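DNA polymerase beta (Leishmania infantum, PDB 4P4P) catalyses the addition of deoxyribonucleotides from their triphosphates to a growing DNA strand and probably serves in base excision repair. Local coordinates at residues L162-L167 against S180-G185; Y232-M237 against Y267-V272; F316-P321 against E350-E355. One frame throughout, in Å; residues are numbered along the deposited sequence.

From the N terminus, contact 1 is the first to close: helix 157-174 ends, and a short connection brings the chain back along it as strand 179-183. Contact 2 follows, closing the 29 residues that hold strands 238-239 and 243-248, so that strand 233-236 meets the beginning of strand 270-277. Contact 3 comes last and closes a 28-residue excursion from strand 314-317 through helix 321-331 to the turn after helix 347-350. The three stand in series, with none nested or crossed. Contacts 1 and 2 reach the same palm sheet and touch each other, H163 meeting Y232; contact 3 sits apart in the thumb, its centre about 38 Å from that of contact 2.

Contact 1 (L162-L167 against S180-G185)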
loop_
_atom_site.group_PDB
_atom_site.type_symbol
_atom_site.label_atom_id
_atom_site.label_comp_id
_atom_site.label_asym_id
_atom_site.label_seq_id
_atom_site.Cartn_x
_atom_site.Cartn_y
_atom_site.Cartn_z
ATOM N N LEU A 162 15.300 -4.387 -10.136
ATOM C CA LEU A 162 16.407 -3.711 -9.484
ATOM C C LEU A 162 15.969 -3.120 -8.138
ATOM O O LEU A 162 16.720 -3.127 -7.167
ATOM C CB LEU A 162 16.980 -2.623 -10.402
ATOM C CG LEU A 162 17.572 -3.082 -11.739
ATOM C CD1 LEU A 162 18.039 -1.877 -12.564
ATOM C CD2 LEU A 162 18.725 -4.065 -11.520
ATOM N N HIS A 163 14.749 -2.603 -8.084
ATOM C CA HIS A 163 14.227 -2.043 -6.843
ATOM C C HIS A 163 14.062 -3.154 -5.817
ATOM O O HIS A 163 14.387 -2.979 -4.639
ATOM C CB HIS A 163 12.881 -1.349 -7.087
ATOM C CG HIS A 163 13.000 0.069 -7.561
ATOM N ND1 HIS A 163 13.300 1.120 -6.720
ATOM C CD2 HIS A 163 12.885 0.606 -8.802
ATOM C CE1 HIS A 163 13.358 2.243 -7.418
ATOM N NE2 HIS A 163 13.105 1.956 -8.682
ATOM N N GLU A 164 13.550 -4.299 -6.269
ATOM C CA GLU A 164 13.351 -5.443 -5.387
ATOM C C GLU A 164 14.675 -5.917 -4.794
ATOM O O GLU A 164 14.799 -6.054 -3.576
ATOM C CB GLU A 164 12.653 -6.586 -6.120
ATOM C CG GLU A 164 12.501 -7.839 -5.277
ATOM C CD GLU A 164 11.591 -8.863 -5.928
ATOM O OE1 GLU A 164 11.799 -9.164 -7.122
ATOM O OE2 GLU A 164 10.655 -9.348 -5.247
ATOM N N ASN A 165 15.655 -6.165 -5.662
ATOM C CA ASN A 165 17.003 -6.553 -5.233
ATOM C C ASN A 165 17.611 -5.553 -4.252
ATOM O O ASN A 165 18.184 -5.925 -3.236
ATOM C CB ASN A 165 17.934 -6.683 -6.449
ATOM C CG ASN A 165 17.512 -7.794 -7.398
ATOM O OD1 ASN A 165 16.674 -8.627 -7.062
ATOM N ND2 ASN A 165 18.103 -7.815 -8.587
ATOM N N TYR A 166 17.486 -4.275 -4.572
ATOM C CA TYR A 166 18.048 -3.227 -3.742
ATOM C C TYR A 166 17.387 -3.232 -2.365
ATOM O O TYR A 166 18.069 -3.195 -1.334
ATOM C CB TYR A 166 17.885 -1.864 -4.444
ATOM C CG TYR A 166 18.482 -0.702 -3.691
ATOM C CD1 TYR A 166 17.745 -0.037 -2.720
ATOM C CD2 TYR A 166 19.780 -0.268 -3.941
ATOM C CE1 TYR A 166 18.269 1.019 -2.018
ATOM C CE2 TYR A 166 20.324 0.809 -3.235
ATOM C CZ TYR A 166 19.554 1.443 -2.272
ATOM O OH TYR A 166 20.049 2.509 -1.547
ATOM N N LEU A 167 16.060 -3.290 -2.341
ATOM C CA LEU A 167 15.339 -3.278 -1.066
ATOM C C LEU A 167 15.666 -4.498 -0.200
ATOM O O LEU A 167 15.817 -4.378 1.019
ATOM C CB LEU A 167 13.826 -3.117 -1.280
ATOM C CG LEU A 167 13.409 -1.700 -1.704
ATOM C CD1 LEU A 167 11.979 -1.644 -2.237
ATOM C CD2 LEU A 167 13.588 -0.721 -0.560
ATOM N N SER A 180 12.399 -9.853 5.784
ATOM C CA SER A 180 12.404 -10.107 4.363
ATOM C C SER A 180 11.528 -9.064 3.694
ATOM O O SER A 180 10.649 -8.477 4.333
ATOM C CB SER A 180 11.829 -11.488 4.084
ATOM O OG SER A 180 10.420 -11.419 4.102
ATOM N N ILE A 181 11.772 -8.846 2.407
ATOM C CA ILE A 181 11.008 -7.910 1.609
ATOM C C ILE A 181 10.451 -8.653 0.419
ATOM O O ILE A 181 11.164 -9.413 -0.221
ATOM C CB ILE A 181 11.905 -6.790 1.031
ATOM C CG1 ILE A 181 12.199 -5.716 2.081
ATOM C CG2 ILE A 181 11.241 -6.165 -0.204
ATOM C CD1 ILE A 181 11.104 -4.679 2.224
ATOM N N LEU A 182 9.180 -8.418 0.124
ATOM C CA LEU A 182 8.552 -8.935 -1.082
ATOM C C LEU A 182 7.874 -7.781 -1.835
ATOM O O LEU A 182 7.134 -6.987 -1.238
ATOM C CB LEU A 182 7.527 -10.011 -0.720
ATOM C CG LEU A 182 6.781 -10.631 -1.910
ATOM C CD1 LEU A 182 7.741 -11.376 -2.838
ATOM C CD2 LEU A 182 5.660 -11.554 -1.445
ATOM N N ILE A 183 8.140 -7.670 -3.132
ATOM C CA ILE A 183 7.481 -6.660 -3.967
ATOM C C ILE A 183 6.243 -7.260 -4.617
ATOM O O ILE A 183 6.311 -8.310 -5.231
ATOM C CB ILE A 183 8.416 -6.096 -5.078
ATOM C CG1 ILE A 183 9.722 -5.571 -4.484
ATOM C CG2 ILE A 183 7.733 -4.972 -5.834
ATOM C CD1 ILE A 183 9.525 -4.515 -3.432
ATOM N N CYS A 184 5.110 -6.591 -4.468
ATOM C CA CYS A 184 3.849 -7.105 -4.980
ATOM C C CYS A 184 3.329 -6.244 -6.118
ATOM O O CYS A 184 4.069 -5.927 -7.050
ATOM C CB CYS A 184 2.817 -7.190 -3.846
ATOM S SG CYS A 184 3.325 -8.324 -2.518
ATOM N N GLY A 185 2.050 -5.878 -6.045
ATOM C CA GLY A 185 1.444 -4.977 -7.011
ATOM C C GLY A 185 1.377 -5.559 -8.412
ATOM O O GLY A 185 1.534 -6.765 -8.619
#
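E164 and L167 face I183 and I181 where helix 162-167 lies against strand 180-183, the two running nearly antiparallel at 169° with their axes 8.5 Å apart at the closest point. The backbones come nearest at E164 and I183, whose CA atoms are 6.2 Å apart. I183 does most of the work on the strand side. Its CG1 sits beside its own backbone N (chi1 -54°), a setting that brings this branch up to the helix, where it meets E164 CB at 3.5 Å. E164 starts with CG anti to the backbone N (chi1 176°) and then stays extended, so it slides past I183 in the opposite direction and meets it chiefly with its methylenes, OE2 lying near I183 CB. E164 OE1 is hydrogen-bonded to Y187 OH, while OE2 has a long, weak ion pair with R168. The pairing belongs to the palm, with the nucleotidyltransferase fold: helix 157-174 covers the edge strand 179-183, which hydrogen-bonds to strand 193-203, carrier of the magnesium-binding D196 and D198. I183, pressed against the helix, also lies near the metal site, its side chain about 5 Å from that of D198, and the strand runs out through C184 into G185, consistent with the start of the family's hG[GS] signature. Further along the helix, L167 crosses I183 at about a right angle, and their CD1 atoms meet at 4.0 Å. L167 CB also rests on I181 CG2 at 4.1 Å. The other branch of I181 turns to the backbone instead, with CG1 lying 4.0 Å from L167 O. F223 of helix 219-229 packs against both L167 and I181, and R168 NE donates to I181 O.

Contact 2 (Y232-M237 against Y267-V272). With nucleotides of chain B.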
loop_
_atom_site.group_PDB
_atom_site.type_symbol
_atom_site.label_atom_id
_atom_site.label_comp_id
_atom_site.label_asym_id
_atom_site.label_seq_id
_atom_site.Cartn_x
_atom_site.Cartn_y
_atom_site.Cartn_z
ATOM N N TYR A 232 18.245 6.788 -1.268
ATOM C CA TYR A 232 17.292 6.036 -2.083
ATOM C C TYR A 232 15.907 6.669 -1.916
ATOM O O TYR A 232 15.240 7.000 -2.892
ATOM C CB TYR A 232 17.272 4.541 -1.722
ATOM C CG TYR A 232 16.165 3.759 -2.420
ATOM C CD1 TYR A 232 16.296 3.360 -3.736
ATOM C CD2 TYR A 232 14.991 3.429 -1.758
ATOM C CE1 TYR A 232 15.287 2.649 -4.383
ATOM C CE2 TYR A 232 13.976 2.710 -2.391
ATOM C CZ TYR A 232 14.132 2.324 -3.696
ATOM O OH TYR A 232 13.137 1.618 -4.323
ATOM N N LEU A 233 15.479 6.836 -0.671
ATOM C CA LEU A 233 14.238 7.544 -0.385
ATOM C C LEU A 233 14.547 9.032 -0.293
ATOM O O LEU A 233 15.387 9.437 0.511
ATOM C CB LEU A 233 13.615 7.056 0.941
ATOM C CG LEU A 233 13.013 5.638 1.012
ATOM C CD1 LEU A 233 12.304 5.442 2.330
ATOM C CD2 LEU A 233 12.045 5.350 -0.131
ATOM N N GLU A 234 13.884 9.850 -1.107
ATOM C CA GLU A 234 14.219 11.274 -1.140
ATOM C C GLU A 234 13.053 12.211 -0.815
ATOM O O GLU A 234 13.245 13.414 -0.671
ATOM C CB GLU A 234 14.884 11.662 -2.467
ATOM C CG GLU A 234 14.052 11.400 -3.708
ATOM C CD GLU A 234 14.704 11.944 -4.983
ATOM O OE1 GLU A 234 15.773 11.439 -5.387
ATOM O OE2 GLU A 234 14.139 12.879 -5.587
ATOM N N ALA A 235 11.850 11.663 -0.675
ATOM C CA ALA A 235 10.701 12.491 -0.323
ATOM C C ALA A 235 9.602 11.637 0.284
ATOM O O ALA A 235 9.405 10.503 -0.120
ATOM C CB ALA A 235 10.184 13.256 -1.555
ATOM N N THR A 236 8.901 12.185 1.270
ATOM C CA THR A 236 7.881 11.440 1.995
ATOM C C THR A 236 6.508 12.044 1.748
ATOM O O THR A 236 6.312 13.247 1.911
ATOM C CB THR A 236 8.147 11.437 3.526
ATOM O OG1 THR A 236 9.386 10.775 3.812
ATOM C CG2 THR A 236 7.021 10.715 4.271
ATOM N N MET A 237 5.554 11.212 1.351
ATOM C CA MET A 237 4.172 11.667 1.255
ATOM C C MET A 237 3.433 11.446 2.558
ATOM O O MET A 237 2.672 12.301 3.002
ATOM C CB MET A 237 3.463 10.954 0.115
ATOM C CG MET A 237 3.853 11.528 -1.227
ATOM S SD MET A 237 3.637 10.359 -2.555
ATOM C CE MET A 237 3.825 11.475 -3.949
ATOM N N TYR A 267 18.544 7.338 -12.618
ATOM C CA TYR A 267 17.198 6.777 -12.619
ATOM C C TYR A 267 16.135 7.813 -12.272
ATOM O O TYR A 267 16.413 8.807 -11.596
ATOM C CB TYR A 267 17.111 5.584 -11.664
ATOM C CG TYR A 267 17.865 4.377 -12.167
ATOM C CD1 TYR A 267 17.251 3.453 -12.999
ATOM C CD2 TYR A 267 19.204 4.173 -11.824
ATOM C CE1 TYR A 267 17.944 2.348 -13.476
ATOM C CE2 TYR A 267 19.906 3.065 -12.287
ATOM C CZ TYR A 267 19.270 2.162 -13.113
ATOM O OH TYR A 267 19.958 1.070 -13.581
ATOM N N LYS A 268 14.915 7.588 -12.752
ATOM C CA LYS A 268 13.783 8.400 -12.311
ATOM C C LYS A 268 13.413 8.077 -10.861
ATOM O O LYS A 268 13.665 6.972 -10.378
ATOM C CB LYS A 268 12.580 8.167 -13.226
ATOM C CG LYS A 268 12.782 8.724 -14.621
ATOM C CD LYS A 268 11.792 8.139 -15.602
ATOM C CE LYS A 268 12.265 8.332 -17.039
ATOM N NZ LYS A 268 11.307 7.726 -17.996
ATOM N N ALA A 269 12.836 9.044 -10.163
ATOM C CA ALA A 269 12.258 8.776 -8.854
ATOM C C ALA A 269 10.939 8.053 -9.051
ATOM O O ALA A 269 10.190 8.354 -9.983
ATOM C CB ALA A 269 12.042 10.055 -8.086
ATOM N N ARG A 270 10.649 7.121 -8.154
ATOM C CA ARG A 270 9.489 6.254 -8.287
ATOM C C ARG A 270 8.663 6.290 -7.018
ATOM O O ARG A 270 9.200 6.431 -5.918
ATOM C CB ARG A 270 9.952 4.818 -8.534
ATOM C CG ARG A 270 10.963 4.676 -9.679
ATOM C CD ARG A 270 10.384 5.216 -10.957
ATOM N NE ARG A 270 11.010 4.641 -12.137
ATOM C CZ ARG A 270 10.565 4.839 -13.371
ATOM N NH1 ARG A 270 9.497 5.603 -13.570
ATOM N NH2 ARG A 270 11.185 4.275 -14.403
ATOM N N ARG A 271 7.354 6.164 -7.160
ATOM C CA ARG A 271 6.517 5.969 -5.988
ATOM C C ARG A 271 6.894 4.644 -5.318
ATOM O O ARG A 271 6.937 3.601 -5.968
ATOM C CB ARG A 271 5.042 5.998 -6.366
ATOM C CG ARG A 271 4.500 7.415 -6.556
ATOM C CD ARG A 271 4.184 8.062 -5.200
ATOM N NE ARG A 271 3.013 7.449 -4.587
ATOM C CZ ARG A 271 3.060 6.566 -3.593
ATOM N NH1 ARG A 271 4.232 6.206 -3.084
ATOM N NH2 ARG A 271 1.937 6.052 -3.097
ATOM N N VAL A 272 7.208 4.712 -4.027
ATOM C CA VAL A 272 7.496 3.531 -3.224
ATOM C C VAL A 272 6.543 3.448 -2.025
ATOM O O VAL A 272 6.420 4.386 -1.250
ATOM C CB VAL A 272 8.960 3.523 -2.722
ATOM C CG1 VAL A 272 9.214 2.299 -1.855
ATOM C CG2 VAL A 272 9.939 3.546 -3.911
ATOM P P DC B 6 -1.800 6.424 -4.250
ATOM O OP1 DC B 6 -0.373 6.533 -4.620
ATOM O OP2 DC B 6 -2.852 6.672 -5.255
ATOM O "O5'" DC B 6 -2.098 4.969 -3.638
ATOM C "C5'" DC B 6 -1.104 4.293 -2.861
ATOM C "C4'" DC B 6 -1.583 2.909 -2.477
ATOM O "O4'" DC B 6 -2.648 3.050 -1.509
ATOM C "C3'" DC B 6 -2.273 2.120 -3.587
ATOM O "O3'" DC B 6 -1.369 1.719 -4.611
ATOM C "C2'" DC B 6 -2.952 1.034 -2.780
ATOM C "C1'" DC B 6 -3.500 1.926 -1.659
ATOM N N1 DC B 6 -4.913 2.385 -1.806
ATOM C C2 DC B 6 -5.862 1.598 -1.163
ATOM O O2 DC B 6 -5.468 0.592 -0.558
ATOM N N3 DC B 6 -7.164 1.946 -1.223
ATOM C C4 DC B 6 -7.546 3.028 -1.890
ATOM N N4 DC B 6 -8.865 3.280 -1.897
ATOM C C5 DC B 6 -6.596 3.861 -2.566
ATOM C C6 DC B 6 -5.295 3.505 -2.492
#
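M237 lays its sulfur over one face of the R271 guanidinium, and the phosphate of DC6 of chain B stands at the edge of that group, with its phosphorus in the plane. The thioether touches the root of the group, M237 SD lying 3.5 Å from R271 CD. Two bends in the arginine, at chi2 (-80°) and chi3 (-71°), bring its end round to M237 although the residue starts pointing away. NH2 donates to DC6 OP1 of chain B at 2.8 Å in a fairly straight bond (161°). NH1 has stronger holds in D273 OD1 and G246 O than in V272 O, to which its bond is weak; together these should fix the rotation of the group. V272 points toward 232-237: its CG2 is 3.8 Å from Y232 OH, a hydroxyl bonded to H163, and its CB is 4.4 Å from L233 CD2. Nearer the start of both segments, E234 OE2 passes A269 CB at 4.3 Å on its way to Y147 OH. With the R271 side chain about 4 Å from that of the magnesium-binding D196, this lies at the palm active site of a family X polymerase, where an arginine next to a metal-binding carboxylate holds a DNA phosphate.

Contact 3 (F316-P321 against E350-E355); sequences FKLGTP and EDKRVE
F316 and R353 form a single beta bridge, their CA atoms 4.4 Å apart, where the end of strand 314-317 meets the type I turn E350-R353. Its one backbone bond across the segments runs from K317 N to K352 O, short at 2.8 Å and nearly straight (166°). The F316 ring and the R353 side chain lie side by side and point the same way. R353 leaves with CG anti to its backbone N (chi1 177°) and bends at chi3, which turns one face of the guanidinium to CE1 and CZ of the phenyl: F316 CE1 sits over the centre of that group, 4.0 Å above its plane, with the two planes 60° apart. At its edge the same guanidinium grips E350 side-on. NE bonds to E350 OE2 at 2.7 Å and NH2 to E350 OE1 at 3.1 Å, both close to the guanidinium plane, so the salt bridge spans the two ends of the turn. NH1 goes to Y313 O, which leaves little room for the group to rotate. K352 meets the strand with its aliphatic part, CD lying a tight 3.1 Å from K317 O, before its chain turns off. On the other flank V354 CG2 touches K317 CB at 4.2 Å. All of this lies in the thumb of the polymerase, where the contact fastens the loop after helix 347-350 to the small antiparallel sheet of strands 308-311 and 314-317.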
loop_
_atom_site.group_PDB
_atom_site.type_symbol
_atom_site.label_atom_id
_atom_site.label_comp_id
_atom_site.label_asym_id
_atom_site.label_seq_id
_atom_site.Cartn_x
_atom_site.Cartn_y
_atom_site.Cartn_z
ATOM N N PHE A 316 -11.000 -14.158 8.680
ATOM C CA PHE A 316 -11.649 -14.318 9.983
ATOM C C PHE A 316 -13.075 -14.806 9.814
ATOM O O PHE A 316 -13.858 -14.206 9.076
ATOM C CB PHE A 316 -11.637 -12.997 10.753
ATOM C CG PHE A 316 -10.274 -12.357 10.847
ATOM C CD1 PHE A 316 -9.430 -12.651 11.905
ATOM C CD2 PHE A 316 -9.847 -11.455 9.882
ATOM C CE1 PHE A 316 -8.170 -12.056 12.002
ATOM C CE2 PHE A 316 -8.589 -10.854 9.968
ATOM C CZ PHE A 316 -7.750 -11.157 11.030
ATOM N N LYS A 317 -13.409 -15.888 10.505
ATOM C CA LYS A 317 -14.721 -16.515 10.372
ATOM C C LYS A 317 -15.695 -15.887 11.350
ATOM O O LYS A 317 -15.614 -16.116 12.556
ATOM C CB LYS A 317 -14.625 -18.020 10.620
ATOM C CG LYS A 317 -15.864 -18.804 10.214
ATOM C CD LYS A 317 -15.630 -20.317 10.366
ATOM C CE LYS A 317 -16.535 -21.122 9.430
ATOM N NZ LYS A 317 -17.970 -20.943 9.756
ATOM N N LEU A 318 -16.621 -15.107 10.819
ATOM C CA LEU A 318 -17.530 -14.311 11.637
ATOM C C LEU A 318 -18.878 -14.979 11.906
ATOM O O LEU A 318 -19.434 -14.825 12.987
ATOM C CB LEU A 318 -17.777 -12.968 10.957
ATOM C CG LEU A 318 -16.837 -11.811 11.284
ATOM C CD1 LEU A 318 -15.413 -12.284 11.493
ATOM C CD2 LEU A 318 -16.938 -10.771 10.168
ATOM N N GLY A 319 -19.405 -15.703 10.925
ATOM C CA GLY A 319 -20.723 -16.306 11.057
ATOM C C GLY A 319 -21.806 -15.529 10.331
ATOM O O GLY A 319 -21.606 -15.053 9.206
ATOM N N THR A 320 -22.963 -15.385 10.972
ATOM C CA THR A 320 -24.090 -14.697 10.348
ATOM C C THR A 320 -23.856 -13.190 10.314
ATOM O O THR A 320 -23.048 -12.673 11.088
ATOM C CB THR A 320 -25.399 -14.977 11.100
ATOM O OG1 THR A 320 -25.325 -14.404 12.411
ATOM C CG2 THR A 320 -25.641 -16.479 11.211
ATOM N N PRO A 321 -24.560 -12.480 9.410
ATOM C CA PRO A 321 -24.431 -11.023 9.344
ATOM C C PRO A 321 -24.690 -10.391 10.705
ATOM O O PRO A 321 -24.056 -9.390 11.040
ATOM C CB PRO A 321 -25.518 -10.625 8.343
ATOM C CG PRO A 321 -25.646 -11.828 7.452
ATOM C CD PRO A 321 -25.476 -13.001 8.383
ATOM N N GLU A 350 -9.307 -11.794 16.686
ATOM C CA GLU A 350 -8.243 -12.804 16.546
ATOM C C GLU A 350 -8.777 -14.217 16.788
ATOM O O GLU A 350 -8.358 -15.170 16.118
ATOM C CB GLU A 350 -7.070 -12.504 17.493
ATOM C CG GLU A 350 -5.857 -13.451 17.371
ATOM C CD GLU A 350 -5.254 -13.465 15.964
ATOM O OE1 GLU A 350 -5.309 -12.430 15.280
ATOM O OE2 GLU A 350 -4.727 -14.511 15.535
ATOM N N ASP A 351 -9.703 -14.345 17.735
ATOM C CA ASP A 351 -10.334 -15.628 18.051
ATOM C C ASP A 351 -11.019 -16.246 16.832
ATOM O O ASP A 351 -11.222 -17.456 16.771
ATOM C CB ASP A 351 -11.383 -15.453 19.149
ATOM C CG ASP A 351 -10.777 -15.150 20.498
ATOM O OD1 ASP A 351 -9.585 -15.468 20.706
ATOM O OD2 ASP A 351 -11.503 -14.596 21.353
ATOM N N LYS A 352 -11.391 -15.404 15.873
ATOM C CA LYS A 352 -12.090 -15.866 14.680
ATOM C C LYS A 352 -11.126 -16.222 13.555
ATOM O O LYS A 352 -11.555 -16.608 12.466
ATOM C CB LYS A 352 -13.060 -14.793 14.190
ATOM C CG LYS A 352 -13.970 -14.213 15.292
ATOM C CD LYS A 352 -15.227 -15.052 15.468
ATOM C CE LYS A 352 -16.101 -14.547 16.605
ATOM N NZ LYS A 352 -15.342 -14.570 17.892
ATOM N N ARG A 353 -9.823 -16.086 13.798
ATOM C CA ARG A 353 -8.866 -16.279 12.713
ATOM C C ARG A 353 -8.815 -17.729 12.219
ATOM O O ARG A 353 -8.730 -18.670 13.011
ATOM C CB ARG A 353 -7.462 -15.834 13.120
ATOM C CG ARG A 353 -6.428 -16.102 12.016
ATOM C CD ARG A 353 -4.987 -15.873 12.474
ATOM N NE ARG A 353 -4.724 -14.484 12.821
ATOM C CZ ARG A 353 -4.423 -13.528 11.945
ATOM N NH1 ARG A 353 -4.359 -13.802 10.645
ATOM N NH2 ARG A 353 -4.194 -12.290 12.373
ATOM N N VAL A 354 -8.870 -17.900 10.902
ATOM C CA VAL A 354 -8.543 -19.173 10.282
ATOM C C VAL A 354 -7.124 -19.039 9.761
ATOM O O VAL A 354 -6.891 -18.311 8.806
ATOM C CB VAL A 354 -9.484 -19.506 9.103
ATOM C CG1 VAL A 354 -8.949 -20.706 8.313
ATOM C CG2 VAL A 354 -10.908 -19.770 9.609
ATOM N N GLU A 355 -6.177 -19.720 10.402
ATOM C CA GLU A 355 -4.783 -19.620 10.003
ATOM C C GLU A 355 -4.604 -20.063 8.572
ATOM O O GLU A 355 -5.173 -21.072 8.144
ATOM C CB GLU A 355 -3.883 -20.501 10.870
ATOM C CG GLU A 355 -3.758 -20.091 12.322
ATOM C CD GLU A 355 -2.807 -21.016 13.065
ATOM O OE1 GLU A 355 -3.200 -21.573 14.114
ATOM O OE2 GLU A 355 -1.666 -21.200 12.582
#